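PDB 3BJR: putative carboxylesterase from Lactobacillus plantarum WCFS1, which probably hydrolyses carboxylic ester bonds as a serine hydrolase of the alpha/beta type. Local coordinates for residues A[123-128]-A[162-167]; A[140-145]-A[203-208]; A[199-204]-A[232-237]. All blocks are in the same frame, centred on the assembly; numbering follows the deposited sequence.

Interaction 1: residues A[123-128]-A[162-167]; sequences PQQITP and PNNVVL
Asn163 and Ile126 grip each other twice just ahead of strand 165-168, beside the parallel strand 125-131 of an alpha/beta-hydrolase sheet. The Ile126 N-H points almost straight (175°) at Asn163 OD1, 2.9 Å away, and meets a lone pair in the plane of the amide. With CG beside its own backbone N (chi1 -62°), Asn163 reaches back to the 123-128 chain, and its side-chain oxygen takes the Ile126 N-H as a backbone carbonyl would, beside the backbone bond from Asn163 N to Ile126 O at 2.9 Å. Further along, Val166 N bonds Pro128 O at 3.0 Å. Packing is tight here: Pro128 CD sits 3.3 Å from Asn164 O and 3.8 Å from Pro162 CB, while Thr127 CG2 lies against Val166 CG2.

The side carrying Gln125 and Asn164 is looser. Their side chains do not bond directly; in the modelled conformer of Gln125, one of two, a water lies between OE1 and Asn164 ND2, a doubtful bridge. Strand 125-131 is paired on its far side with strand 50-56 through Ala52 and Ile54, and strand 165-168 with strand 208-213, while helix 100-114 covers Ile126 and Pro128 and helix 133-153 packs on Pro162 and Val165.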
ATOM      1  N   PRO A 123      17.781   6.865  22.168  1.00 33.20           N
ATOM      2  CA  PRO A 123      17.942   5.401  22.043  1.00 32.41           C
ATOM      3  C   PRO A 123      16.625   4.660  21.883  1.00 33.25           C
ATOM      4  O   PRO A 123      16.634   3.447  21.678  1.00 33.50           O
ATOM      5  CB  PRO A 123      18.635   5.002  23.349  1.00 32.56           C
ATOM      6  CG  PRO A 123      18.195   6.049  24.351  1.00 33.56           C
ATOM      7  CD  PRO A 123      17.977   7.334  23.553  1.00 32.62           C
ATOM      8  N   GLN A 124      15.498   5.361  21.974  1.00 32.58           N
ATOM      9  CA  GLN A 124      14.192   4.741  21.724  1.00 33.09           C
ATOM     10  C   GLN A 124      13.641   5.042  20.350  1.00 32.70           C
ATOM     11  O   GLN A 124      12.468   4.740  20.069  1.00 31.29           O
ATOM     12  CB  GLN A 124      13.202   5.198  22.777  1.00 36.38           C
ATOM     13  CG  GLN A 124      13.615   4.638  24.132  1.00 50.99           C
ATOM     14  CD  GLN A 124      12.899   5.295  25.266  1.00 63.45           C
ATOM     15  OE1 GLN A 124      11.695   5.553  25.191  1.00 70.79           O
ATOM     16  NE2 GLN A 124      13.644   5.587  26.335  1.00 73.78           N
ATOM     17  N   GLN A 125      14.468   5.596  19.471  0.50 30.41           N
ATOM     18  CA  GLN A 125      14.022   5.911  18.127  0.50 31.14           C
ATOM     19  C   GLN A 125      15.123   5.546  17.119  0.50 32.12           C
ATOM     20  O   GLN A 125      15.557   6.383  16.332  0.50 31.56           O
ATOM     21  CB  GLN A 125      13.613   7.386  18.017  0.50 31.18           C
ATOM     22  CG  GLN A 125      12.606   7.873  19.041  0.50 30.19           C
ATOM     23  CD  GLN A 125      11.212   7.293  18.922  0.50 27.63           C
ATOM     24  OE1 GLN A 125      10.851   6.670  17.929  0.50 33.39           O
ATOM     25  NE2 GLN A 125      10.403   7.533  19.949  0.50 27.67           N
ATOM     26  N   ILE A 126      15.553   4.282  17.180  1.00 32.29           N
ATOM     27  CA  ILE A 126      16.516   3.686  16.272  1.00 34.06           C
ATOM     28  C   ILE A 126      15.744   2.782  15.292  1.00 35.61           C
ATOM     29  O   ILE A 126      15.100   1.826  15.690  1.00 35.26           O
ATOM     30  CB  ILE A 126      17.601   2.896  17.005  1.00 36.00           C
ATOM     31  CG1 ILE A 126      18.432   3.871  17.833  1.00 33.76           C
ATOM     32  CG2 ILE A 126      18.502   2.152  15.971  1.00 36.99           C
ATOM     33  CD1 ILE A 126      19.226   3.310  18.949  1.00 24.65           C
ATOM     34  N   THR A 127      15.811   3.137  14.002  1.00 37.94           N
ATOM     35  CA  THR A 127      15.056   2.503  12.933  1.00 36.27           C
ATOM     36  C   THR A 127      15.910   2.027  11.767  1.00 35.40           C
ATOM     37  O   THR A 127      16.452   2.840  11.026  1.00 33.94           O
ATOM     38  CB  THR A 127      14.074   3.518  12.333  1.00 37.61           C
ATOM     39  OG1 THR A 127      13.264   4.051  13.388  1.00 35.86           O
ATOM     40  CG2 THR A 127      13.217   2.884  11.252  1.00 35.93           C
ATOM     41  N   PRO A 128      16.076   0.703  11.637  1.00 32.18           N
ATOM     42  CA  PRO A 128      16.671   0.145  10.440  1.00 32.15           C
ATOM     43  C   PRO A 128      15.735   0.324   9.234  1.00 31.88           C
ATOM     44  O   PRO A 128      14.552   0.067   9.367  1.00 31.23           O
ATOM     45  CB  PRO A 128      16.786  -1.353  10.772  1.00 27.00           C
ATOM     46  CG  PRO A 128      16.751  -1.441  12.241  1.00 28.71           C
ATOM     47  CD  PRO A 128      15.786  -0.350  12.632  1.00 35.61           C
ATOM     48  N   PRO A 162      14.643  -2.930  17.415  1.00 34.38           N
ATOM     49  CA  PRO A 162      14.413  -1.914  16.394  1.00 33.41           C
ATOM     50  C   PRO A 162      13.140  -1.188  16.781  1.00 33.18           C
ATOM     51  O   PRO A 162      12.095  -1.787  16.904  1.00 36.81           O
ATOM     52  CB  PRO A 162      14.221  -2.709  15.124  1.00 35.31           C
ATOM     53  CG  PRO A 162      13.631  -4.074  15.584  1.00 31.99           C
ATOM     54  CD  PRO A 162      14.114  -4.255  17.018  1.00 32.11           C
ATOM     55  N   ASN A 163      13.210   0.103  16.965  1.00 33.99           N
ATOM     56  CA  ASN A 163      12.032   0.812  17.395  1.00 36.24           C
ATOM     57  C   ASN A 163      10.921   0.828  16.330  1.00 37.78           C
ATOM     58  O   ASN A 163       9.739   0.717  16.653  1.00 41.92           O
ATOM     59  CB  ASN A 163      12.425   2.169  17.977  1.00 33.92           C
ATOM     60  CG  ASN A 163      13.307   2.025  19.185  1.00 36.19           C
ATOM     61  OD1 ASN A 163      14.446   2.478  19.176  1.00 29.44           O
ATOM     62  ND2 ASN A 163      12.810   1.354  20.214  1.00 31.63           N
ATOM     63  N   ASN A 164      11.295   0.959  15.082  1.00 41.08           N
ATOM     64  CA  ASN A 164      10.388   0.680  13.962  1.00 39.07           C
ATOM     65  C   ASN A 164      11.297   0.052  12.924  1.00 40.26           C
ATOM     66  O   ASN A 164      12.506   0.059  13.112  1.00 33.51           O
ATOM     67  CB  ASN A 164       9.836   1.968  13.363  1.00 39.79           C
ATOM     68  CG  ASN A 164       9.065   2.794  14.343  1.00 43.15           C
ATOM     69  OD1 ASN A 164       7.956   2.452  14.739  1.00 47.65           O
ATOM     70  ND2 ASN A 164       9.641   3.916  14.720  1.00 58.86           N
ATOM     71  N   VAL A 165      10.731  -0.553  11.874  1.00 39.84           N
ATOM     72  CA  VAL A 165      11.528  -0.937  10.695  1.00 34.81           C
ATOM     73  C   VAL A 165      10.846  -0.358   9.424  1.00 32.53           C
ATOM     74  O   VAL A 165       9.659  -0.131   9.383  1.00 34.67           O
ATOM     75  CB  VAL A 165      11.830  -2.457  10.556  1.00 35.43           C
ATOM     76  CG1 VAL A 165      12.560  -2.945  11.830  1.00 28.57           C
ATOM     77  CG2 VAL A 165      10.592  -3.257  10.266  1.00 32.79           C
ATOM     78  N   VAL A 166      11.664  -0.055   8.430  1.00 33.53           N
ATOM     79  CA  VAL A 166      11.265   0.416   7.154  1.00 30.33           C
ATOM     80  C   VAL A 166      11.829  -0.557   6.127  1.00 34.79           C
ATOM     81  O   VAL A 166      13.004  -0.916   6.206  1.00 31.14           O
ATOM     82  CB  VAL A 166      11.835   1.797   6.913  1.00 31.35           C
ATOM     83  CG1 VAL A 166      11.695   2.176   5.477  1.00 31.81           C
ATOM     84  CG2 VAL A 166      11.188   2.850   7.893  1.00 29.73           C
ATOM     85  N   LEU A 167      10.989  -0.975   5.166  1.00 36.09           N
ATOM     86  CA  LEU A 167      11.380  -1.885   4.056  1.00 35.09           C
ATOM     87  C   LEU A 167      11.018  -1.191   2.748  1.00 35.55           C
ATOM     88  O   LEU A 167       9.864  -0.840   2.565  1.00 35.04           O
ATOM     89  CB  LEU A 167      10.623  -3.227   4.145  1.00 34.65           C
ATOM     90  CG  LEU A 167      10.610  -4.003   5.475  1.00 37.62           C
ATOM     91  CD1 LEU A 167       9.731  -5.268   5.305  1.00 36.60           C
ATOM     92  CD2 LEU A 167      11.997  -4.350   5.897  1.00 38.94           C
TER
HETATM   93  O   HOH W   1       8.913   4.973  17.485  1.00 54.62           O

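Interaction 2: residues A[140-145]-A[203-208]; sequences LYNDYW and SDNQPT
Two torsions aim the helix side chains of Asn142 and Trp145 at the 203-208 loop: Asn142 carries CG opposite its backbone N (chi1 -158°), and Trp145 holds its indole between N and the carbonyl carbon (chi1 65°). The Asn142 amide then clasps the backbone of Gln206 from both ends. Its OD1 takes the Gln206 N-H at 2.9 Å, with the donor tilted from the carbonyl plane, and its ND2 gives a nearly straight bond, lying in the amide plane, to Gln206 O at 3.0 Å. The same carbonyl oxygen also accepts from Thr208 OG1. One residue later in the helix, Asp143 OD1 receives Asn205 ND2, from the loop residue just before Gln206, at 2.6 Å on the anti side of the carboxylate.

Trp145 NE1 donates to Asp204 O at 2.8 Å, in the ring plane but above the carbonyl plane; Gln206 NE2 meets that oxygen from the opposite face at 2.9 Å. With an alanine in place of Asn142, the Gln206 N-H would probably lose its acceptor on the helix and Gln206 O one of its two donors, leaving a gap between helix and loop. Helix 133-153, which follows the likely nucleophile elbow, thus holds the lead-in to strand 208-213 through directional bonds: side-chain amides, an indole and a carboxylate satisfy backbone and amide groups of a segment without regular structure.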
ATOM      1  N   LEU A 140      13.854  -9.872   8.576  1.00 32.14           N
ATOM      2  CA  LEU A 140      14.285 -10.932   9.428  1.00 34.87           C
ATOM      3  C   LEU A 140      14.816 -10.409  10.747  1.00 34.84           C
ATOM      4  O   LEU A 140      14.687 -11.092  11.754  1.00 35.62           O
ATOM      5  CB  LEU A 140      15.358 -11.791   8.766  1.00 35.70           C
ATOM      6  CG  LEU A 140      14.955 -12.703   7.612  1.00 33.52           C
ATOM      7  CD1 LEU A 140      16.260 -13.248   7.006  1.00 28.34           C
ATOM      8  CD2 LEU A 140      13.997 -13.889   8.030  1.00 27.87           C
ATOM      9  N   TYR A 141      15.435  -9.230  10.746  1.00 35.34           N
ATOM     10  CA  TYR A 141      15.859  -8.603  11.983  1.00 33.13           C
ATOM     11  C   TYR A 141      14.618  -8.330  12.887  1.00 33.62           C
ATOM     12  O   TYR A 141      14.642  -8.574  14.101  1.00 33.35           O
ATOM     13  CB  TYR A 141      16.644  -7.298  11.702  1.00 33.01           C
ATOM     14  CG  TYR A 141      17.290  -6.800  12.943  1.00 31.21           C
ATOM     15  CD1 TYR A 141      18.473  -7.388  13.413  1.00 36.18           C
ATOM     16  CD2 TYR A 141      16.717  -5.776  13.690  1.00 33.12           C
ATOM     17  CE1 TYR A 141      19.071  -6.949  14.599  1.00 33.67           C
ATOM     18  CE2 TYR A 141      17.297  -5.358  14.873  1.00 37.71           C
ATOM     19  CZ  TYR A 141      18.463  -5.952  15.325  1.00 35.01           C
ATOM     20  OH  TYR A 141      19.029  -5.510  16.475  1.00 32.95           O
ATOM     21  N   ASN A 142      13.524  -7.866  12.280  1.00 31.57           N
ATOM     22  CA  ASN A 142      12.329  -7.550  13.027  1.00 32.31           C
ATOM     23  C   ASN A 142      11.738  -8.792  13.670  1.00 34.39           C
ATOM     24  O   ASN A 142      11.078  -8.703  14.697  1.00 33.80           O
ATOM     25  CB  ASN A 142      11.277  -6.903  12.109  1.00 31.97           C
ATOM     26  CG  ASN A 142      10.259  -6.097  12.883  1.00 31.18           C
ATOM     27  OD1 ASN A 142      10.500  -5.773  14.037  1.00 33.21           O
ATOM     28  ND2 ASN A 142       9.151  -5.735  12.252  1.00 26.49           N
ATOM     29  N   ASP A 143      11.983  -9.940  13.044  1.00 34.41           N
ATOM     30  CA  ASP A 143      11.508 -11.232  13.526  1.00 34.94           C
ATOM     31  C   ASP A 143      12.367 -11.874  14.605  1.00 35.06           C
ATOM     32  O   ASP A 143      11.848 -12.594  15.457  1.00 33.09           O
ATOM     33  CB  ASP A 143      11.519 -12.263  12.399  1.00 36.98           C
ATOM     34  CG  ASP A 143      10.400 -12.088  11.337  1.00 44.52           C
ATOM     35  OD1 ASP A 143       9.639 -11.072  11.273  1.00 52.33           O
ATOM     36  OD2 ASP A 143      10.344 -13.040  10.512  1.00 42.43           O
ATOM     37  N   TYR A 144      13.673 -11.652  14.547  1.00 33.94           N
ATOM     38  CA  TYR A 144      14.616 -12.364  15.387  1.00 34.50           C
ATOM     39  C   TYR A 144      15.489 -11.555  16.353  1.00 35.79           C
ATOM     40  O   TYR A 144      16.349 -12.129  17.030  1.00 32.15           O
ATOM     41  CB  TYR A 144      15.572 -13.134  14.472  1.00 37.41           C
ATOM     42  CG  TYR A 144      14.957 -14.269  13.686  1.00 39.21           C
ATOM     43  CD1 TYR A 144      14.334 -15.323  14.332  1.00 48.46           C
ATOM     44  CD2 TYR A 144      15.061 -14.322  12.306  1.00 43.57           C
ATOM     45  CE1 TYR A 144      13.781 -16.382  13.618  1.00 51.82           C
ATOM     46  CE2 TYR A 144      14.516 -15.374  11.586  1.00 47.22           C
ATOM     47  CZ  TYR A 144      13.878 -16.392  12.238  1.00 47.12           C
ATOM     48  OH  TYR A 144      13.343 -17.445  11.530  1.00 53.90           O
ATOM     49  N   TRP A 145      15.302 -10.244  16.411  1.00 34.89           N
ATOM     50  CA  TRP A 145      16.120  -9.419  17.300  1.00 36.09           C
ATOM     51  C   TRP A 145      16.142  -9.862  18.763  1.00 36.37           C
ATOM     52  O   TRP A 145      17.209  -9.886  19.350  1.00 38.08           O
ATOM     53  CB  TRP A 145      15.705  -7.946  17.236  1.00 33.11           C
ATOM     54  CG  TRP A 145      14.351  -7.625  17.732  1.00 33.81           C
ATOM     55  CD1 TRP A 145      13.203  -7.633  17.010  1.00 32.44           C
ATOM     56  CD2 TRP A 145      13.983  -7.205  19.055  1.00 33.95           C
ATOM     57  NE1 TRP A 145      12.149  -7.286  17.793  1.00 29.34           N
ATOM     58  CE2 TRP A 145      12.601  -6.982  19.047  1.00 29.73           C
ATOM     59  CE3 TRP A 145      14.688  -6.983  20.234  1.00 33.88           C
ATOM     60  CZ2 TRP A 145      11.910  -6.549  20.169  1.00 34.08           C
ATOM     61  CZ3 TRP A 145      13.992  -6.567  21.344  1.00 35.10           C
ATOM     62  CH2 TRP A 145      12.623  -6.361  21.308  1.00 32.03           C
ATOM     63  N   SER A 203       5.143 -11.660  18.276  1.00 44.25           N
ATOM     64  CA  SER A 203       4.683 -10.480  19.024  1.00 44.71           C
ATOM     65  C   SER A 203       5.790  -9.470  19.276  1.00 44.41           C
ATOM     66  O   SER A 203       5.500  -8.325  19.634  1.00 47.38           O
ATOM     67  CB  SER A 203       4.010 -10.893  20.353  1.00 46.13           C
ATOM     68  OG  SER A 203       4.919 -11.530  21.243  1.00 43.31           O
ATOM     69  N   ASP A 204       7.048  -9.897  19.112  1.00 40.77           N
ATOM     70  CA  ASP A 204       8.191  -8.987  19.256  1.00 42.46           C
ATOM     71  C   ASP A 204       8.476  -8.176  17.980  1.00 38.90           C
ATOM     72  O   ASP A 204       9.347  -7.270  17.995  1.00 38.46           O
ATOM     73  CB  ASP A 204       9.465  -9.740  19.695  1.00 44.82           C
ATOM     74  CG  ASP A 204       9.344 -10.379  21.063  1.00 49.15           C
ATOM     75  OD1 ASP A 204       8.763  -9.729  21.968  1.00 43.20           O
ATOM     76  OD2 ASP A 204       9.867 -11.527  21.183  1.00 54.42           O
ATOM     77  N   ASN A 205       7.796  -8.501  16.876  1.00 37.93           N
ATOM     78  CA  ASN A 205       7.939  -7.681  15.671  1.00 37.01           C
ATOM     79  C   ASN A 205       7.388  -6.314  16.032  1.00 33.20           C
ATOM     80  O   ASN A 205       6.314  -6.176  16.635  1.00 33.39           O
ATOM     81  CB  ASN A 205       7.194  -8.215  14.434  1.00 36.31           C
ATOM     82  CG  ASN A 205       7.880  -9.378  13.785  1.00 36.53           C
ATOM     83  OD1 ASN A 205       8.071 -10.395  14.402  1.00 37.03           O
ATOM     84  ND2 ASN A 205       8.228  -9.239  12.525  1.00 39.06           N
ATOM     85  N   GLN A 206       8.154  -5.326  15.642  1.00 31.06           N
ATOM     86  CA  GLN A 206       7.870  -3.915  15.839  1.00 33.70           C
ATOM     87  C   GLN A 206       7.204  -3.293  14.623  1.00 35.86           C
ATOM     88  O   GLN A 206       7.216  -3.909  13.560  1.00 38.94           O
ATOM     89  CB  GLN A 206       9.208  -3.209  16.158  1.00 31.41           C
ATOM     90  CG  GLN A 206       9.839  -3.798  17.424  1.00 28.26           C
ATOM     91  CD  GLN A 206       8.906  -3.700  18.607  1.00 36.62           C
ATOM     92  OE1 GLN A 206       8.432  -2.628  18.899  1.00 36.23           O
ATOM     93  NE2 GLN A 206       8.631  -4.826  19.293  1.00 35.32           N
ATOM     94  N   PRO A 207       6.601  -2.090  14.779  1.00 34.67           N
ATOM     95  CA  PRO A 207       5.913  -1.404  13.682  1.00 33.54           C
ATOM     96  C   PRO A 207       6.741  -1.338  12.411  1.00 36.12           C
ATOM     97  O   PRO A 207       7.942  -1.018  12.461  1.00 34.19           O
ATOM     98  CB  PRO A 207       5.647  -0.026  14.236  1.00 30.89           C
ATOM     99  CG  PRO A 207       5.456  -0.279  15.727  1.00 36.78           C
ATOM    100  CD  PRO A 207       6.470  -1.334  16.044  1.00 36.53           C
ATOM    101  N   THR A 208       6.071  -1.598  11.279  1.00 35.43           N
ATOM    102  CA  THR A 208       6.737  -1.749  10.003  1.00 35.49           C
ATOM    103  C   THR A 208       6.116  -0.918   8.890  1.00 34.81           C
ATOM    104  O   THR A 208       4.923  -1.006   8.628  1.00 31.92           O
ATOM    105  CB  THR A 208       6.717  -3.246   9.610  1.00 35.54           C
ATOM    106  OG1 THR A 208       7.296  -4.019  10.679  1.00 32.18           O
ATOM    107  CG2 THR A 208       7.492  -3.532   8.271  1.00 32.91           C
TER

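Interaction 3: residues A[199-204]-A[232-237]; sequences QHVNSD and ATAKIP
Ile236, Val201 and Ala234 make a small apolar contact between the loop 199-204 and the Schellman motif that ends helix 222-233. Lys235, with positive phi (60°), is the first residue to leave the helical path, and the chain turns there so that Ala234 before it and Ile236 after it both direct their CB toward the loop.

Ile236 has the most surface buried. Its CG1 lies beside the backbone N (chi1 -57°), and the second torsion bends the chain so that CD1 comes to rest 3.5 Å from Asn202 O, where it meets the loop backbone. Val201 answers with a single branch: CG1, placed opposite the backbone N (chi1 166°), touches Ala234 CB at 3.6 Å and Ile236 CG1 at 4.1 Å. The Val201 and Ile236 side chains run antiparallel alongside each other, and Ala234 contributes just its methyl group. The join is one of van der Waals contact, mostly between apolar groups, without a hydrogen bond between the segments.

Val201 packs further on Tyr227 and Ala230 of helix 222-233, and Ile236 on Leu231, which ties the contact to the body of that helix. Near the dimer partner, Ala232 packs on Thr222 of the second subunit. Within the loop an Asx turn forms, with Asn202 OD1 accepting from Asp204 N at 2.7 Å.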
ATOM      1  N   GLN A 199       6.859 -16.120   7.795  1.00 69.41           N
ATOM      2  CA  GLN A 199       6.542 -17.326   8.591  1.00 70.67           C
ATOM      3  C   GLN A 199       6.954 -17.209  10.076  1.00 69.17           C
ATOM      4  O   GLN A 199       6.506 -18.012  10.914  1.00 68.79           O
ATOM      5  CB  GLN A 199       7.210 -18.559   7.969  1.00 70.25           C
ATOM      6  CG  GLN A 199       6.712 -18.898   6.564  1.00 72.62           C
ATOM      7  CD  GLN A 199       7.476 -20.057   5.923  1.00 73.23           C
ATOM      8  OE1 GLN A 199       8.479 -20.556   6.460  1.00 75.93           O
ATOM      9  NE2 GLN A 199       7.014 -20.470   4.755  1.00 77.52           N
ATOM     10  N   HIS A 200       7.788 -16.206  10.383  1.00 67.86           N
ATOM     11  CA  HIS A 200       8.356 -16.011  11.733  1.00 67.65           C
ATOM     12  C   HIS A 200       8.060 -14.637  12.369  1.00 62.56           C
ATOM     13  O   HIS A 200       8.848 -14.121  13.201  1.00 59.85           O
ATOM     14  CB  HIS A 200       9.864 -16.319  11.695  1.00 69.92           C
ATOM     15  CG  HIS A 200      10.167 -17.675  11.133  1.00 76.32           C
ATOM     16  ND1 HIS A 200      10.522 -17.871   9.811  1.00 79.22           N
ATOM     17  CD2 HIS A 200      10.106 -18.906  11.695  1.00 79.14           C
ATOM     18  CE1 HIS A 200      10.694 -19.163   9.594  1.00 81.76           C
ATOM     19  NE2 HIS A 200      10.449 -19.813  10.720  1.00 83.97           N
ATOM     20  N   VAL A 201       6.917 -14.071  11.949  1.00 56.10           N
ATOM     21  CA  VAL A 201       6.368 -12.861  12.528  1.00 49.66           C
ATOM     22  C   VAL A 201       5.791 -13.285  13.880  1.00 48.52           C
ATOM     23  O   VAL A 201       5.001 -14.232  13.952  1.00 46.81           O
ATOM     24  CB  VAL A 201       5.307 -12.232  11.631  1.00 48.16           C
ATOM     25  CG1 VAL A 201       4.497 -11.164  12.410  1.00 41.35           C
ATOM     26  CG2 VAL A 201       5.983 -11.659  10.403  1.00 42.63           C
ATOM     27  N   ASN A 202       6.210 -12.586  14.936  1.00 46.60           N
ATOM     28  CA  ASN A 202       5.835 -12.894  16.309  1.00 44.37           C
ATOM     29  C   ASN A 202       5.479 -11.601  16.991  1.00 43.87           C
ATOM     30  O   ASN A 202       5.568 -10.548  16.373  1.00 45.59           O
ATOM     31  CB  ASN A 202       7.005 -13.571  17.004  1.00 43.34           C
ATOM     32  CG  ASN A 202       8.264 -12.725  16.964  1.00 49.86           C
ATOM     33  OD1 ASN A 202       8.291 -11.633  17.521  1.00 44.68           O
ATOM     34  ND2 ASN A 202       9.313 -13.229  16.315  1.00 45.15           N
ATOM     35  N   SER A 203       5.143 -11.660  18.276  1.00 44.25           N
ATOM     36  CA  SER A 203       4.683 -10.480  19.024  1.00 44.71           C
ATOM     37  C   SER A 203       5.790  -9.470  19.276  1.00 44.41           C
ATOM     38  O   SER A 203       5.500  -8.325  19.634  1.00 47.38           O
ATOM     39  CB  SER A 203       4.010 -10.893  20.353  1.00 46.13           C
ATOM     40  OG  SER A 203       4.919 -11.530  21.243  1.00 43.31           O
ATOM     41  N   ASP A 204       7.048  -9.897  19.112  1.00 40.77           N
ATOM     42  CA  ASP A 204       8.191  -8.987  19.256  1.00 42.46           C
ATOM     43  C   ASP A 204       8.476  -8.176  17.980  1.00 38.90           C
ATOM     44  O   ASP A 204       9.347  -7.270  17.995  1.00 38.46           O
ATOM     45  CB  ASP A 204       9.465  -9.740  19.695  1.00 44.82           C
ATOM     46  CG  ASP A 204       9.344 -10.379  21.063  1.00 49.15           C
ATOM     47  OD1 ASP A 204       8.763  -9.729  21.968  1.00 43.20           O
ATOM     48  OD2 ASP A 204       9.867 -11.527  21.183  1.00 54.42           O
ATOM     49  N   ALA A 232      -0.391  -8.073   9.703  1.00 33.90           N
ATOM     50  CA  ALA A 232      -1.808  -7.791   9.984  1.00 32.03           C
ATOM     51  C   ALA A 232      -2.453  -8.855  10.862  1.00 33.84           C
ATOM     52  O   ALA A 232      -3.216  -8.531  11.777  1.00 33.60           O
ATOM     53  CB  ALA A 232      -2.566  -7.644   8.682  1.00 27.98           C
ATOM     54  N   THR A 233      -2.160 -10.125  10.575  1.00 36.44           N
ATOM     55  CA  THR A 233      -2.687 -11.253  11.361  1.00 35.42           C
ATOM     56  C   THR A 233      -2.104 -11.253  12.773  1.00 33.40           C
ATOM     57  O   THR A 233      -2.801 -11.503  13.728  1.00 33.73           O
ATOM     58  CB  THR A 233      -2.379 -12.587  10.690  1.00 35.36           C
ATOM     59  OG1 THR A 233      -2.953 -12.584   9.389  1.00 36.16           O
ATOM     60  CG2 THR A 233      -2.956 -13.736  11.483  1.00 33.66           C
ATOM     61  N   ALA A 234      -0.829 -10.934  12.906  1.00 32.06           N
ATOM     62  CA  ALA A 234      -0.195 -10.874  14.225  1.00 32.89           C
ATOM     63  C   ALA A 234      -0.511  -9.544  14.964  1.00 35.05           C
ATOM     64  O   ALA A 234      -0.065  -9.326  16.094  1.00 36.48           O
ATOM     65  CB  ALA A 234       1.335 -11.055  14.080  1.00 32.23           C
ATOM     66  N   LYS A 235      -1.257  -8.662  14.306  1.00 35.39           N
ATOM     67  CA  LYS A 235      -1.640  -7.346  14.826  1.00 36.73           C
ATOM     68  C   LYS A 235      -0.446  -6.461  15.153  1.00 34.11           C
ATOM     69  O   LYS A 235      -0.475  -5.719  16.131  1.00 32.51           O
ATOM     70  CB  LYS A 235      -2.599  -7.468  16.021  1.00 36.67           C
ATOM     71  CG  LYS A 235      -3.758  -8.411  15.775  1.00 37.80           C
ATOM     72  CD  LYS A 235      -4.734  -8.475  16.950  1.00 43.16           C
ATOM     73  CE  LYS A 235      -5.885  -7.479  16.805  1.00 59.59           C
ATOM     74  NZ  LYS A 235      -6.793  -7.810  15.632  1.00 66.12           N
ATOM     75  N   ILE A 236       0.597  -6.572  14.334  1.00 33.90           N
ATOM     76  CA  ILE A 236       1.778  -5.729  14.421  1.00 34.05           C
ATOM     77  C   ILE A 236       1.424  -4.485  13.594  1.00 34.29           C
ATOM     78  O   ILE A 236       0.949  -4.627  12.469  1.00 36.64           O
ATOM     79  CB  ILE A 236       3.045  -6.419  13.794  1.00 33.62           C
ATOM     80  CG1 ILE A 236       3.339  -7.776  14.452  1.00 31.44           C
ATOM     81  CG2 ILE A 236       4.269  -5.479  13.791  1.00 29.23           C
ATOM     82  CD1 ILE A 236       3.477  -7.762  15.972  1.00 27.05           C
ATOM     83  N   PRO A 237       1.586  -3.268  14.153  1.00 35.34           N
ATOM     84  CA  PRO A 237       1.268  -2.064  13.347  1.00 31.72           C
ATOM     85  C   PRO A 237       2.071  -1.952  12.047  1.00 30.99           C
ATOM     86  O   PRO A 237       3.279  -2.189  12.039  1.00 29.29           O
ATOM     87  CB  PRO A 237       1.620  -0.908  14.294  1.00 34.55           C
ATOM     88  CG  PRO A 237       1.492  -1.535  15.692  1.00 32.13           C
ATOM     89  CD  PRO A 237       1.963  -2.921  15.547  1.00 32.12           C
TER

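The three contacts run outward from the sheet, and their chemistry changes on the way. Interaction 1 is buried and joins two parallel strands, mostly through backbone pairing. Interaction 2, also buried, fixes helix 133-153 to the approach of strand 208-213 by side-chain hydrogen bonds; it touches interaction 1 where Val165 N probably bonds Pro207 O. Interaction 3 lies at the surface, its centre about 17 Å from the centre of the chain, and has no hydrogen bond between its segments. It shares Ser203 and Asp204 with interaction 2, and Asn202 ND2 reaches Asp143 O between them. Interactions 1 and 3 do not touch; interaction 2 links both.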